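Local coordinates for replication initiation and membrane attachment protein (Geobacillus stearothermophilus 10, PDB 5WTN) that probably acts as a tetrameric primosome component in starting and restarting DNA replication, forming a complex with a primosomal re-initiation protein, at residues L53-G58 / H63-A68; A44-L49 / L82-I87; G58-H63 / P102-Y107; T31-P36 / V126-Q131. All blocks are in the same frame, centred on the assembly; numbering follows the deposited sequence.

Contact 1 of 4, residues L53-G58 / H63-A68; sequences LELLDG and HHRLMA
Leu55 and Leu56, where helix 40-55 gives way to a loop, receive the guanidinium end of Arg65 in a buried contact of an aliphatic patch with a cationic side chain. The two segments flank the short strand 61-62, and the order of helices and strands here is consistent with a winged-helix domain, with helix 63-70 following that strand. The backbones stay well apart, with the CA atoms of Leu56 and Arg65 10.6 Å from each other, so the long side chain must bridge the gap. It does so fully drawn out, CG anti to the backbone N (chi1 -180°) and the chain extended as far as NE. NE of Arg65 forms a salt bridge with Glu52, which lies one turn before Leu55 and Leu56 on helix 40-55, while the flat group lies against the leucines. Tyr14 of strand 13-17 touches both Leu56 and Arg65, and Leu136 of the second subunit packs on the arginine. Leu56 sits over one guanidinium face, its CG 3.6 Å above the plane of the group; Leu55 lies at the edge instead, its CG 3.4 Å from Arg65 NH2.

Contact 2 of 4, residues A44-L49 / L82-I87; sequences ALYMTL and LKLEGI
Leu45 and Tyr46 of helix 40-55 meet Leu84 of helix 74-86 in a helix-to-helix contact in the hydrophobic core of a domain whose topology is consistent with a winged helix; strand 90-95 is the next element after helix 74-86. One methyl carries nearly all of the contact. CD1 of Leu84 comes within 3.7 Å of Tyr46 CB and 4.3 Å of Leu45 CG, touching the base of Tyr46 and, more loosely, the branch point of Leu45. The backbones draw close at this point, with the CA atoms of Tyr46 and Leu84 7.6 Å apart. The first torsion of Tyr46 (chi1 -176°) sets CG beside the carbonyl carbon and carries the ring to the Leu84 side of its helix. There the methyl meets the ring at its edge, in the ring plane, with CD1 of Leu84 3.9 Å from CD1 of Tyr46. The phenol end points elsewhere: Tyr46 OH is hydrogen-bonded to the carbonyl oxygen of Arg110. Ile38 of helix 24-38, Leu90 of strand 90-95 and Leu89 in the loop before that strand also pack against Leu84. On another side of helix 40-55, Thr48 OG1 bonds back to Ala44 O at 3.1 Å, from above the carbonyl plane, so that this oxygen takes both the backbone N-H and the hydroxyl of Thr48; OG1 is also hydrogen-bonded to Gln35 of the second subunit. No hydrogen bond crosses between the two segments, which implies that this pair of helices is held here by fit between apolar groups, with the polar atoms of Tyr46 and Thr48 satisfied by other partners.

Contact 3 of 4, residues G58-H63 / P102-Y107; sequences GQEATH and PKLFLY
Glu60 and Leu104 mark the closest backbone approach, their CA atoms 8.7 Å apart, and the touching parts, 60-63 and 104-107, run 85° apart end to end. Strand 13-17 lies between strands 61-62 and 104-109 in the mixed sheet, bonding to Ala61 through Tyr14 and to Phe105 through Arg13, so the segments meet by side chains alone. His63 reaches across to Tyr107, NE2 to OH at 2.7 Å with a fairly straight angle of 156°; each ring meets the other at its edge, near its plane, with planes 85° apart. CD2 of Phe105 adds an oblique approach, 3.9 Å from His63 CE1, completing an aromatic cluster. Nearer the surface, the exposed Glu60 crosses Leu104 at about a right angle, its OE2 3.6 Å from CD2 of the leucine, while OE1 forms a salt bridge with Arg13. A phenylalanine in place of Tyr107 lacks the hydroxyl and would probably leave NE2 of His63 without its mate and the imidazole less firmly set in rotation. With ND1 bonded to Asp12 O, both ring nitrogens of this buried histidine have partners, which implies that its orientation is fixed from two sides.

Contact 4 of 4, residues T31-P36 / V126-Q131; sequences TLLYQP and VFLRRQ
Leu128, Pro36 and Gln131 account for most of what helices 24-38 and 122-132 bury against each other, and they do it at a near-perpendicular crossing: the axes of 31-36 and 126-131 stand 87° apart and approach to 9.8 Å. Leu128 gives the largest share. With CG swung opposite the main-chain nitrogen (chi1 -176°), its two methyls part company: CD1 comes to 3.6 Å from CB of Pro36, and CD2 meets CD2 of Leu33 at 3.7 Å. Helix 24-38 is kinked at Pro36, whose nitrogen makes no bond to the preceding turn, and CB of this proline points toward the partner helix. One turn on from Leu128, the aliphatic part of Gln131 also meets the proline, its CG 3.9 Å from Pro36 CB and close to the carbonyl oxygen of the same residue. Were a glycine to stand at Gln131, the lost methylenes would probably open a gap beside the ring and carbonyl of Pro36. Neighbours close the site: Leu140 of helix 134-143 and Phe118 of helix 115-119 each touch both Leu33 and Leu128, while Ala68 of the second subunit packs on Pro36 and Gln71 of that subunit on Gln131. Leu33 and Leu128 are thus packed by the chain's own helices, and Pro36 and Gln131 also touch the second subunit.

All four contacts are mainly buried, though contact 3 reaches the surface through Glu60. Contacts 1 and 2 both use helix 40-55 and touch where Leu66 CD2 meets Thr48 CG2 at 3.7 Å; contacts 1 and 3 share Gly58 and His63, which precede and follow strand 61-62 in the chain. Contact 4, centred about 28 Å from the centre of contact 1, joins two helices, like contact 2, and meets contact 2 through Tyr34 and Ile87. The chemistry follows the place: apolar groups alone cross between the helices of contact 2, leucine and proline dominate contact 4, a charged group lies on leucines in contact 1, and contact 3, within the sheet region, has a direct side-chain hydrogen bond.

Contact 1 of 4, residues L53-G58 / H63-A68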
loop_
_atom_site.group_PDB
_atom_site.type_symbol
_atom_site.label_atom_id
_atom_site.label_comp_id
_atom_site.label_asym_id
_atom_site.label_seq_id
_atom_site.Cartn_x
_atom_site.Cartn_y
_atom_site.Cartn_z
ATOM N N LEU A 53 10.757 11.763 -3.397
ATOM C CA LEU A 53 9.812 12.531 -2.581
ATOM C C LEU A 53 9.972 12.215 -1.102
ATOM O O LEU A 53 10.017 13.109 -0.266
ATOM C CB LEU A 53 8.387 12.172 -3.014
ATOM C CG LEU A 53 7.213 12.901 -2.388
ATOM C CD1 LEU A 53 7.366 14.381 -2.624
ATOM C CD2 LEU A 53 5.962 12.382 -3.049
ATOM N N GLU A 54 10.087 10.929 -0.788
ATOM C CA GLU A 54 10.237 10.488 0.595
ATOM C C GLU A 54 11.677 10.592 1.099
ATOM O O GLU A 54 11.915 11.005 2.233
ATOM C CB GLU A 54 9.731 9.052 0.755
ATOM C CG GLU A 54 8.228 8.900 0.580
ATOM C CD GLU A 54 7.646 7.811 1.461
ATOM O OE1 GLU A 54 7.917 7.823 2.680
ATOM O OE2 GLU A 54 6.919 6.945 0.933
ATOM N N LEU A 55 12.633 10.214 0.255
ATOM C CA LEU A 55 14.035 10.209 0.646
ATOM C C LEU A 55 14.640 11.594 0.874
ATOM O O LEU A 55 15.119 11.862 1.977
ATOM C CB LEU A 55 14.852 9.419 -0.362
ATOM C CG LEU A 55 16.341 9.251 -0.081
ATOM C CD1 LEU A 55 16.578 8.903 1.379
ATOM C CD2 LEU A 55 16.892 8.168 -1.000
ATOM N N LEU A 56 14.636 12.461 -0.140
ATOM C CA LEU A 56 14.948 13.865 0.092
ATOM C C LEU A 56 13.768 14.321 0.878
ATOM O O LEU A 56 12.642 14.119 0.425
ATOM C CB LEU A 56 14.897 14.647 -1.209
ATOM C CG LEU A 56 16.096 14.772 -2.128
ATOM C CD1 LEU A 56 15.580 15.213 -3.478
ATOM C CD2 LEU A 56 17.015 15.807 -1.546
ATOM N N ASP A 57 13.929 14.910 2.048
ATOM C CA ASP A 57 12.677 15.333 2.650
ATOM C C ASP A 57 12.641 16.837 2.535
ATOM O O ASP A 57 13.198 17.551 3.375
ATOM C CB ASP A 57 12.603 14.888 4.107
ATOM C CG ASP A 57 11.237 15.160 4.735
ATOM O OD1 ASP A 57 10.205 14.817 4.114
ATOM O OD2 ASP A 57 11.196 15.728 5.847
ATOM N N GLY A 58 11.924 17.321 1.530
ATOM C CA GLY A 58 11.932 18.737 1.206
ATOM C C GLY A 58 13.269 19.336 0.791
ATOM O O GLY A 58 13.356 20.537 0.574
ATOM N N HIS A 63 21.297 17.122 -10.060
ATOM C CA HIS A 63 20.870 16.031 -10.930
ATOM C C HIS A 63 21.857 14.862 -10.999
ATOM O O HIS A 63 21.526 13.806 -11.540
ATOM C CB HIS A 63 20.519 16.551 -12.318
ATOM C CG HIS A 63 19.167 17.192 -12.384
ATOM N ND1 HIS A 63 18.893 18.414 -11.805
ATOM C CD2 HIS A 63 18.018 16.783 -12.967
ATOM C CE1 HIS A 63 17.629 18.724 -12.025
ATOM N NE2 HIS A 63 17.078 17.753 -12.730
ATOM N N HIS A 64 23.069 15.060 -10.479
ATOM C CA HIS A 64 24.019 13.973 -10.322
ATOM C C HIS A 64 23.366 12.851 -9.541
ATOM O O HIS A 64 23.468 11.680 -9.912
ATOM C CB HIS A 64 25.248 14.464 -9.573
ATOM C CG HIS A 64 26.281 15.079 -10.458
ATOM N ND1 HIS A 64 26.550 14.606 -11.725
ATOM C CD2 HIS A 64 27.116 16.130 -10.261
ATOM C CE1 HIS A 64 27.502 15.337 -12.274
ATOM N NE2 HIS A 64 27.863 16.267 -11.405
ATOM N N ARG A 65 22.674 13.220 -8.469
ATOM C CA ARG A 65 21.992 12.242 -7.631
ATOM C C ARG A 65 20.999 11.356 -8.410
ATOM O O ARG A 65 21.042 10.141 -8.303
ATOM C CB ARG A 65 21.290 12.954 -6.488
ATOM C CG ARG A 65 20.548 12.049 -5.541
ATOM C CD ARG A 65 19.920 12.897 -4.491
ATOM N NE ARG A 65 19.047 12.179 -3.582
ATOM C CZ ARG A 65 18.992 12.435 -2.281
ATOM N NH1 ARG A 65 19.793 13.367 -1.770
ATOM N NH2 ARG A 65 18.156 11.759 -1.495
ATOM N N LEU A 66 20.161 11.976 -9.233
ATOM C CA LEU A 66 19.239 11.231 -10.084
ATOM C C LEU A 66 19.975 10.292 -11.044
ATOM O O LEU A 66 19.518 9.179 -11.305
ATOM C CB LEU A 66 18.345 12.190 -10.872
ATOM C CG LEU A 66 17.101 12.709 -10.147
ATOM C CD1 LEU A 66 16.296 13.629 -11.052
ATOM C CD2 LEU A 66 16.246 11.553 -9.651
ATOM N N MET A 67 21.112 10.746 -11.565
ATOM C CA MET A 67 21.894 9.967 -12.513
ATOM C C MET A 67 22.440 8.734 -11.811
ATOM O O MET A 67 22.458 7.628 -12.382
ATOM C CB MET A 67 23.018 10.808 -13.116
ATOM C CG MET A 67 22.551 11.988 -13.974
ATOM S SD MET A 67 23.883 12.973 -14.682
ATOM C CE MET A 67 24.645 11.702 -15.630
ATOM N N ALA A 68 22.832 8.936 -10.553
ATOM C CA ALA A 68 23.376 7.872 -9.728
ATOM C C ALA A 68 22.293 6.878 -9.317
ATOM O O ALA A 68 22.497 5.671 -9.406
ATOM C CB ALA A 68 24.035 8.440 -8.517
#

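Contact 2 of 4, residues A44-L49 / L82-I87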
loop_
_atom_site.group_PDB
_atom_site.type_symbol
_atom_site.label_atom_id
_atom_site.label_comp_id
_atom_site.label_asym_id
_atom_site.label_seq_id
_atom_site.Cartn_x
_atom_site.Cartn_y
_atom_site.Cartn_z
ATOM N N ALA A 44 10.218 4.496 -15.009
ATOM C CA ALA A 44 11.219 4.427 -13.949
ATOM C C ALA A 44 11.529 5.808 -13.379
ATOM O O ALA A 44 11.676 5.950 -12.166
ATOM C CB ALA A 44 12.454 3.757 -14.409
ATOM N N LEU A 45 11.631 6.823 -14.232
ATOM C CA LEU A 45 11.870 8.156 -13.725
ATOM C C LEU A 45 10.758 8.586 -12.764
ATOM O O LEU A 45 11.005 9.293 -11.780
ATOM C CB LEU A 45 11.981 9.149 -14.875
ATOM C CG LEU A 45 12.128 10.633 -14.527
ATOM C CD1 LEU A 45 13.324 10.901 -13.645
ATOM C CD2 LEU A 45 12.236 11.436 -15.782
ATOM N N TYR A 46 9.528 8.174 -13.058
ATOM C CA TYR A 46 8.403 8.576 -12.244
ATOM C C TYR A 46 8.499 7.851 -10.902
ATOM O O TYR A 46 8.257 8.432 -9.840
ATOM C CB TYR A 46 7.092 8.257 -12.964
ATOM C CG TYR A 46 5.859 8.730 -12.231
ATOM C CD1 TYR A 46 5.377 10.013 -12.414
ATOM C CD2 TYR A 46 5.178 7.897 -11.352
ATOM C CE1 TYR A 46 4.251 10.466 -11.745
ATOM C CE2 TYR A 46 4.040 8.345 -10.664
ATOM C CZ TYR A 46 3.576 9.629 -10.873
ATOM O OH TYR A 46 2.453 10.103 -10.216
ATOM N N MET A 47 8.878 6.578 -10.960
ATOM C CA MET A 47 9.094 5.788 -9.755
ATOM C C MET A 47 10.203 6.414 -8.916
ATOM O O MET A 47 10.044 6.615 -7.712
ATOM C CB MET A 47 9.452 4.346 -10.114
ATOM C CG MET A 47 8.334 3.582 -10.805
ATOM S SD MET A 47 6.897 3.341 -9.744
ATOM C CE MET A 47 5.973 4.837 -10.080
ATOM N N THR A 48 11.325 6.722 -9.561
ATOM C CA THR A 48 12.427 7.373 -8.889
ATOM C C THR A 48 12.006 8.726 -8.270
ATOM O O THR A 48 12.335 9.015 -7.118
ATOM C CB THR A 48 13.666 7.472 -9.820
ATOM O OG1 THR A 48 14.054 6.150 -10.226
ATOM C CG2 THR A 48 14.827 8.133 -9.115
ATOM N N LEU A 49 11.249 9.538 -8.997
ATOM C CA LEU A 49 10.773 10.797 -8.424
ATOM C C LEU A 49 9.895 10.622 -7.168
ATOM O O LEU A 49 10.039 11.327 -6.180
ATOM C CB LEU A 49 10.045 11.599 -9.485
ATOM C CG LEU A 49 11.005 12.239 -10.476
ATOM C CD1 LEU A 49 10.272 13.083 -11.507
ATOM C CD2 LEU A 49 12.006 13.072 -9.700
ATOM N N LEU A 82 10.172 15.107 -19.900
ATOM C CA LEU A 82 9.267 15.888 -20.711
ATOM C C LEU A 82 8.028 15.070 -21.110
ATOM O O LEU A 82 6.938 15.607 -21.252
ATOM C CB LEU A 82 10.014 16.415 -21.947
ATOM C CG LEU A 82 10.501 17.860 -21.990
ATOM C CD1 LEU A 82 11.283 18.225 -20.747
ATOM C CD2 LEU A 82 11.344 18.029 -23.230
ATOM N N LYS A 83 8.206 13.768 -21.285
ATOM C CA LYS A 83 7.072 12.900 -21.523
ATOM C C LYS A 83 6.156 12.909 -20.318
ATOM O O LYS A 83 4.953 12.993 -20.462
ATOM C CB LYS A 83 7.524 11.487 -21.827
ATOM C CG LYS A 83 8.265 11.407 -23.115
ATOM C CD LYS A 83 8.487 9.976 -23.500
ATOM C CE LYS A 83 9.418 9.874 -24.676
ATOM N NZ LYS A 83 9.485 8.454 -25.081
ATOM N N LEU A 84 6.739 12.844 -19.130
ATOM C CA LEU A 84 5.947 12.918 -17.914
ATOM C C LEU A 84 5.217 14.242 -17.833
ATOM O O LEU A 84 4.082 14.275 -17.394
ATOM C CB LEU A 84 6.790 12.675 -16.660
ATOM C CG LEU A 84 7.370 11.275 -16.518
ATOM C CD1 LEU A 84 7.915 11.083 -15.146
ATOM C CD2 LEU A 84 6.346 10.217 -16.807
ATOM N N GLU A 85 5.848 15.320 -18.286
ATOM C CA GLU A 85 5.220 16.639 -18.251
ATOM C C GLU A 85 3.990 16.738 -19.159
ATOM O O GLU A 85 2.909 17.124 -18.714
ATOM C CB GLU A 85 6.234 17.722 -18.626
ATOM C CG GLU A 85 7.234 18.043 -17.528
ATOM C CD GLU A 85 8.131 19.214 -17.879
ATOM O OE1 GLU A 85 7.702 20.074 -18.677
ATOM O OE2 GLU A 85 9.265 19.273 -17.359
ATOM N N GLY A 86 4.167 16.392 -20.430
ATOM C CA GLY A 86 3.128 16.508 -21.419
ATOM C C GLY A 86 1.947 15.641 -21.097
ATOM O O GLY A 86 0.807 16.043 -21.329
ATOM N N ILE A 87 2.197 14.471 -20.520
ATOM C CA ILE A 87 1.100 13.558 -20.235
ATOM C C ILE A 87 0.393 13.839 -18.895
ATOM O O ILE A 87 -0.539 13.135 -18.523
ATOM C CB ILE A 87 1.501 12.069 -20.384
ATOM C CG1 ILE A 87 0.278 11.250 -20.826
ATOM C CG2 ILE A 87 2.061 11.514 -19.089
ATOM C CD1 ILE A 87 0.590 10.141 -21.722
#

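Contact 3 of 4, residues G58-H63 / P102-Y107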
loop_
_atom_site.group_PDB
_atom_site.type_symbol
_atom_site.label_atom_id
_atom_site.label_comp_id
_atom_site.label_asym_id
_atom_site.label_seq_id
_atom_site.Cartn_x
_atom_site.Cartn_y
_atom_site.Cartn_z
ATOM N N GLY A 58 11.924 17.321 1.530
ATOM C CA GLY A 58 11.932 18.737 1.206
ATOM C C GLY A 58 13.269 19.336 0.791
ATOM O O GLY A 58 13.356 20.537 0.574
ATOM N N GLN A 59 14.306 18.514 0.669
ATOM C CA GLN A 59 15.671 19.025 0.500
ATOM C C GLN A 59 16.173 19.097 -0.947
ATOM O O GLN A 59 15.543 18.565 -1.860
ATOM C CB GLN A 59 16.651 18.183 1.324
ATOM C CG GLN A 59 16.639 18.478 2.813
ATOM C CD GLN A 59 17.532 17.524 3.590
ATOM O OE1 GLN A 59 17.406 16.299 3.468
ATOM N NE2 GLN A 59 18.448 18.079 4.389
ATOM N N GLU A 60 17.309 19.763 -1.126
ATOM C CA GLU A 60 17.890 19.959 -2.445
ATOM C C GLU A 60 18.875 18.855 -2.810
ATOM O O GLU A 60 19.472 18.216 -1.944
ATOM C CB GLU A 60 18.579 21.322 -2.526
ATOM C CG GLU A 60 17.709 22.486 -2.081
ATOM C CD GLU A 60 18.119 23.799 -2.718
ATOM O OE1 GLU A 60 19.271 23.897 -3.192
ATOM O OE2 GLU A 60 17.292 24.733 -2.744
ATOM N N ALA A 61 19.031 18.646 -4.111
ATOM C CA ALA A 61 19.941 17.657 -4.657
ATOM C C ALA A 61 20.364 18.167 -6.028
ATOM O O ALA A 61 19.721 19.049 -6.587
ATOM C CB ALA A 61 19.243 16.325 -4.770
ATOM N N THR A 62 21.451 17.635 -6.563
ATOM C CA THR A 62 21.890 18.021 -7.902
ATOM C C THR A 62 21.533 16.867 -8.784
ATOM O O THR A 62 21.453 15.732 -8.311
ATOM C CB THR A 62 23.411 18.320 -7.985
ATOM O OG1 THR A 62 24.168 17.108 -7.850
ATOM C CG2 THR A 62 23.828 19.301 -6.906
ATOM N N HIS A 63 21.297 17.122 -10.060
ATOM C CA HIS A 63 20.870 16.031 -10.930
ATOM C C HIS A 63 21.857 14.862 -10.999
ATOM O O HIS A 63 21.526 13.806 -11.540
ATOM C CB HIS A 63 20.519 16.551 -12.318
ATOM C CG HIS A 63 19.167 17.192 -12.384
ATOM N ND1 HIS A 63 18.893 18.414 -11.805
ATOM C CD2 HIS A 63 18.018 16.783 -12.967
ATOM C CE1 HIS A 63 17.629 18.724 -12.025
ATOM N NE2 HIS A 63 17.078 17.753 -12.730
ATOM N N PRO A 102 23.678 28.172 -10.567
ATOM C CA PRO A 102 22.954 27.060 -11.198
ATOM C C PRO A 102 21.431 27.137 -10.929
ATOM O O PRO A 102 21.005 27.605 -9.858
ATOM C CB PRO A 102 23.570 25.812 -10.537
ATOM C CG PRO A 102 24.802 26.308 -9.814
ATOM C CD PRO A 102 24.455 27.708 -9.409
ATOM N N LYS A 103 20.635 26.628 -11.867
ATOM C CA LYS A 103 19.181 26.649 -11.765
ATOM C C LYS A 103 18.622 25.804 -10.601
ATOM O O LYS A 103 19.227 24.805 -10.177
ATOM C CB LYS A 103 18.565 26.150 -13.071
ATOM C CG LYS A 103 18.702 27.060 -14.272
ATOM C CD LYS A 103 18.180 26.313 -15.482
ATOM C CE LYS A 103 17.916 27.188 -16.685
ATOM N NZ LYS A 103 17.361 26.323 -17.772
ATOM N N LEU A 104 17.459 26.204 -10.094
ATOM C CA LEU A 104 16.754 25.403 -9.092
ATOM C C LEU A 104 15.370 24.953 -9.599
ATOM O O LEU A 104 14.479 25.779 -9.764
ATOM C CB LEU A 104 16.609 26.191 -7.788
ATOM C CG LEU A 104 15.767 25.549 -6.682
ATOM C CD1 LEU A 104 16.329 24.197 -6.283
ATOM C CD2 LEU A 104 15.660 26.465 -5.480
ATOM N N PHE A 105 15.197 23.652 -9.826
ATOM C CA PHE A 105 13.919 23.104 -10.296
ATOM C C PHE A 105 13.020 22.608 -9.172
ATOM O O PHE A 105 13.502 22.058 -8.182
ATOM C CB PHE A 105 14.159 21.938 -11.245
ATOM C CG PHE A 105 14.776 22.343 -12.525
ATOM C CD1 PHE A 105 13.993 22.812 -13.558
ATOM C CD2 PHE A 105 16.151 22.285 -12.696
ATOM C CE1 PHE A 105 14.560 23.199 -14.757
ATOM C CE2 PHE A 105 16.730 22.679 -13.896
ATOM C CZ PHE A 105 15.930 23.136 -14.926
ATOM N N LEU A 106 11.716 22.799 -9.331
ATOM C CA LEU A 106 10.742 22.167 -8.458
ATOM C C LEU A 106 10.025 21.100 -9.276
ATOM O O LEU A 106 9.363 21.403 -10.262
ATOM C CB LEU A 106 9.746 23.206 -7.955
ATOM C CG LEU A 106 9.195 23.040 -6.537
ATOM C CD1 LEU A 106 8.447 24.289 -6.102
ATOM C CD2 LEU A 106 8.308 21.813 -6.469
ATOM N N TYR A 107 10.179 19.846 -8.885
ATOM C CA TYR A 107 9.485 18.762 -9.564
ATOM C C TYR A 107 8.273 18.387 -8.757
ATOM O O TYR A 107 8.388 17.779 -7.697
ATOM C CB TYR A 107 10.403 17.554 -9.679
ATOM C CG TYR A 107 11.501 17.759 -10.676
ATOM C CD1 TYR A 107 11.262 18.438 -11.861
ATOM C CD2 TYR A 107 12.781 17.307 -10.432
ATOM C CE1 TYR A 107 12.270 18.646 -12.793
ATOM C CE2 TYR A 107 13.803 17.512 -11.358
ATOM C CZ TYR A 107 13.542 18.183 -12.538
ATOM O OH TYR A 107 14.542 18.394 -13.464
#

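Contact 4 of 4, residues T31-P36 / V126-Q131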
loop_
_atom_site.group_PDB
_atom_site.type_symbol
_atom_site.label_atom_id
_atom_site.label_comp_id
_atom_site.label_asym_id
_atom_site.label_seq_id
_atom_site.Cartn_x
_atom_site.Cartn_y
_atom_site.Cartn_z
ATOM N N THR A 31 1.730 1.285 -14.503
ATOM C CA THR A 31 2.385 0.199 -15.182
ATOM C C THR A 31 1.584 -0.318 -16.352
ATOM O O THR A 31 2.176 -0.715 -17.356
ATOM C CB THR A 31 2.673 -0.941 -14.240
ATOM O OG1 THR A 31 3.243 -0.416 -13.035
ATOM C CG2 THR A 31 3.644 -1.915 -14.886
ATOM N N LEU A 32 0.258 -0.370 -16.206
ATOM C CA LEU A 32 -0.581 -0.968 -17.242
ATOM C C LEU A 32 -1.258 -0.045 -18.239
ATOM O O LEU A 32 -1.716 -0.495 -19.281
ATOM C CB LEU A 32 -1.625 -1.871 -16.609
ATOM C CG LEU A 32 -1.057 -2.842 -15.586
ATOM C CD1 LEU A 32 -2.192 -3.657 -15.022
ATOM C CD2 LEU A 32 -0.027 -3.739 -16.228
ATOM N N LEU A 33 -1.310 1.243 -17.951
ATOM C CA LEU A 33 -2.151 2.145 -18.752
ATOM C C LEU A 33 -1.297 3.241 -19.369
ATOM O O LEU A 33 -1.339 3.505 -20.574
ATOM C CB LEU A 33 -3.327 2.715 -17.949
ATOM C CG LEU A 33 -4.425 1.750 -17.493
ATOM C CD1 LEU A 33 -5.525 2.537 -16.822
ATOM C CD2 LEU A 33 -4.961 0.930 -18.644
ATOM N N TYR A 34 -0.582 3.934 -18.500
ATOM C CA TYR A 34 0.381 4.912 -18.932
ATOM C C TYR A 34 1.618 4.356 -19.610
ATOM O O TYR A 34 2.117 4.967 -20.539
ATOM C CB TYR A 34 0.799 5.749 -17.748
ATOM C CG TYR A 34 -0.209 6.794 -17.396
ATOM C CD1 TYR A 34 -1.339 6.472 -16.684
ATOM C CD2 TYR A 34 -0.012 8.121 -17.754
ATOM C CE1 TYR A 34 -2.258 7.446 -16.344
ATOM C CE2 TYR A 34 -0.921 9.094 -17.409
ATOM C CZ TYR A 34 -2.042 8.749 -16.708
ATOM O OH TYR A 34 -2.944 9.713 -16.375
ATOM N N GLN A 35 2.132 3.223 -19.146
ATOM C CA GLN A 35 3.408 2.737 -19.675
ATOM C C GLN A 35 3.393 2.444 -21.156
ATOM O O GLN A 35 4.317 2.823 -21.837
ATOM C CB GLN A 35 3.937 1.531 -18.913
ATOM C CG GLN A 35 5.427 1.291 -19.133
ATOM C CD GLN A 35 5.886 -0.039 -18.555
ATOM O OE1 GLN A 35 7.036 -0.460 -18.732
ATOM N NE2 GLN A 35 5.000 -0.698 -17.850
ATOM N N PRO A 36 2.344 1.769 -21.665
ATOM C CA PRO A 36 2.336 1.591 -23.127
ATOM C C PRO A 36 2.412 2.911 -23.911
ATOM O O PRO A 36 2.971 2.941 -25.006
ATOM C CB PRO A 36 1.005 0.902 -23.380
ATOM C CG PRO A 36 0.794 0.098 -22.148
ATOM C CD PRO A 36 1.288 0.966 -21.020
ATOM N N VAL A 126 -8.058 5.947 -27.081
ATOM C CA VAL A 126 -7.794 5.470 -28.440
ATOM C C VAL A 126 -6.300 5.216 -28.699
ATOM O O VAL A 126 -5.942 4.193 -29.279
ATOM C CB VAL A 126 -8.597 6.189 -29.611
ATOM C CG1 VAL A 126 -9.660 7.119 -29.087
ATOM C CG2 VAL A 126 -7.676 6.859 -30.610
ATOM N N PHE A 127 -5.430 6.097 -28.221
ATOM C CA PHE A 127 -4.006 5.780 -28.219
ATOM C C PHE A 127 -3.686 4.429 -27.591
ATOM O O PHE A 127 -2.955 3.632 -28.167
ATOM C CB PHE A 127 -3.218 6.846 -27.496
ATOM C CG PHE A 127 -3.084 8.111 -28.263
ATOM C CD1 PHE A 127 -2.830 8.089 -29.619
ATOM C CD2 PHE A 127 -3.224 9.335 -27.626
ATOM C CE1 PHE A 127 -2.705 9.255 -30.324
ATOM C CE2 PHE A 127 -3.108 10.509 -28.328
ATOM C CZ PHE A 127 -2.847 10.471 -29.676
ATOM N N LEU A 128 -4.222 4.165 -26.408
ATOM C CA LEU A 128 -3.900 2.923 -25.732
ATOM C C LEU A 128 -4.337 1.682 -26.527
ATOM O O LEU A 128 -3.585 0.705 -26.620
ATOM C CB LEU A 128 -4.455 2.911 -24.307
ATOM C CG LEU A 128 -4.042 1.649 -23.545
ATOM C CD1 LEU A 128 -2.566 1.634 -23.253
ATOM C CD2 LEU A 128 -4.810 1.482 -22.281
ATOM N N ARG A 129 -5.541 1.726 -27.104
ATOM C CA ARG A 129 -6.048 0.624 -27.927
ATOM C C ARG A 129 -5.064 0.260 -29.034
ATOM O O ARG A 129 -4.712 -0.911 -29.195
ATOM C CB ARG A 129 -7.412 0.978 -28.540
ATOM C CG ARG A 129 -8.281 -0.223 -28.920
ATOM C CD ARG A 129 -9.626 0.210 -29.476
ATOM N NE ARG A 129 -10.301 1.176 -28.608
ATOM C CZ ARG A 129 -10.789 2.360 -29.009
ATOM N NH1 ARG A 129 -10.698 2.725 -30.292
ATOM N NH2 ARG A 129 -11.377 3.187 -28.131
ATOM N N ARG A 130 -4.617 1.273 -29.777
ATOM C CA ARG A 130 -3.701 1.097 -30.902
ATOM C C ARG A 130 -2.389 0.489 -30.473
ATOM O O ARG A 130 -1.846 -0.362 -31.148
ATOM C CB ARG A 130 -3.436 2.436 -31.606
ATOM C CG ARG A 130 -2.183 2.470 -32.502
ATOM C CD ARG A 130 -2.301 1.514 -33.687
ATOM N NE ARG A 130 -1.016 1.257 -34.346
ATOM C CZ ARG A 130 -0.873 0.454 -35.398
ATOM N NH1 ARG A 130 -1.935 -0.163 -35.901
ATOM N NH2 ARG A 130 0.322 0.268 -35.947
ATOM N N GLN A 131 -1.852 0.964 -29.352
ATOM C CA GLN A 131 -0.507 0.580 -28.923
ATOM C C GLN A 131 -0.449 -0.758 -28.191
ATOM O O GLN A 131 0.620 -1.355 -28.054
ATOM C CB GLN A 131 0.104 1.679 -28.050
ATOM C CG GLN A 131 1.290 1.221 -27.214
ATOM C CD GLN A 131 2.586 1.207 -28.001
ATOM O OE1 GLN A 131 3.490 0.423 -27.716
ATOM N NE2 GLN A 131 2.681 2.079 -28.999
#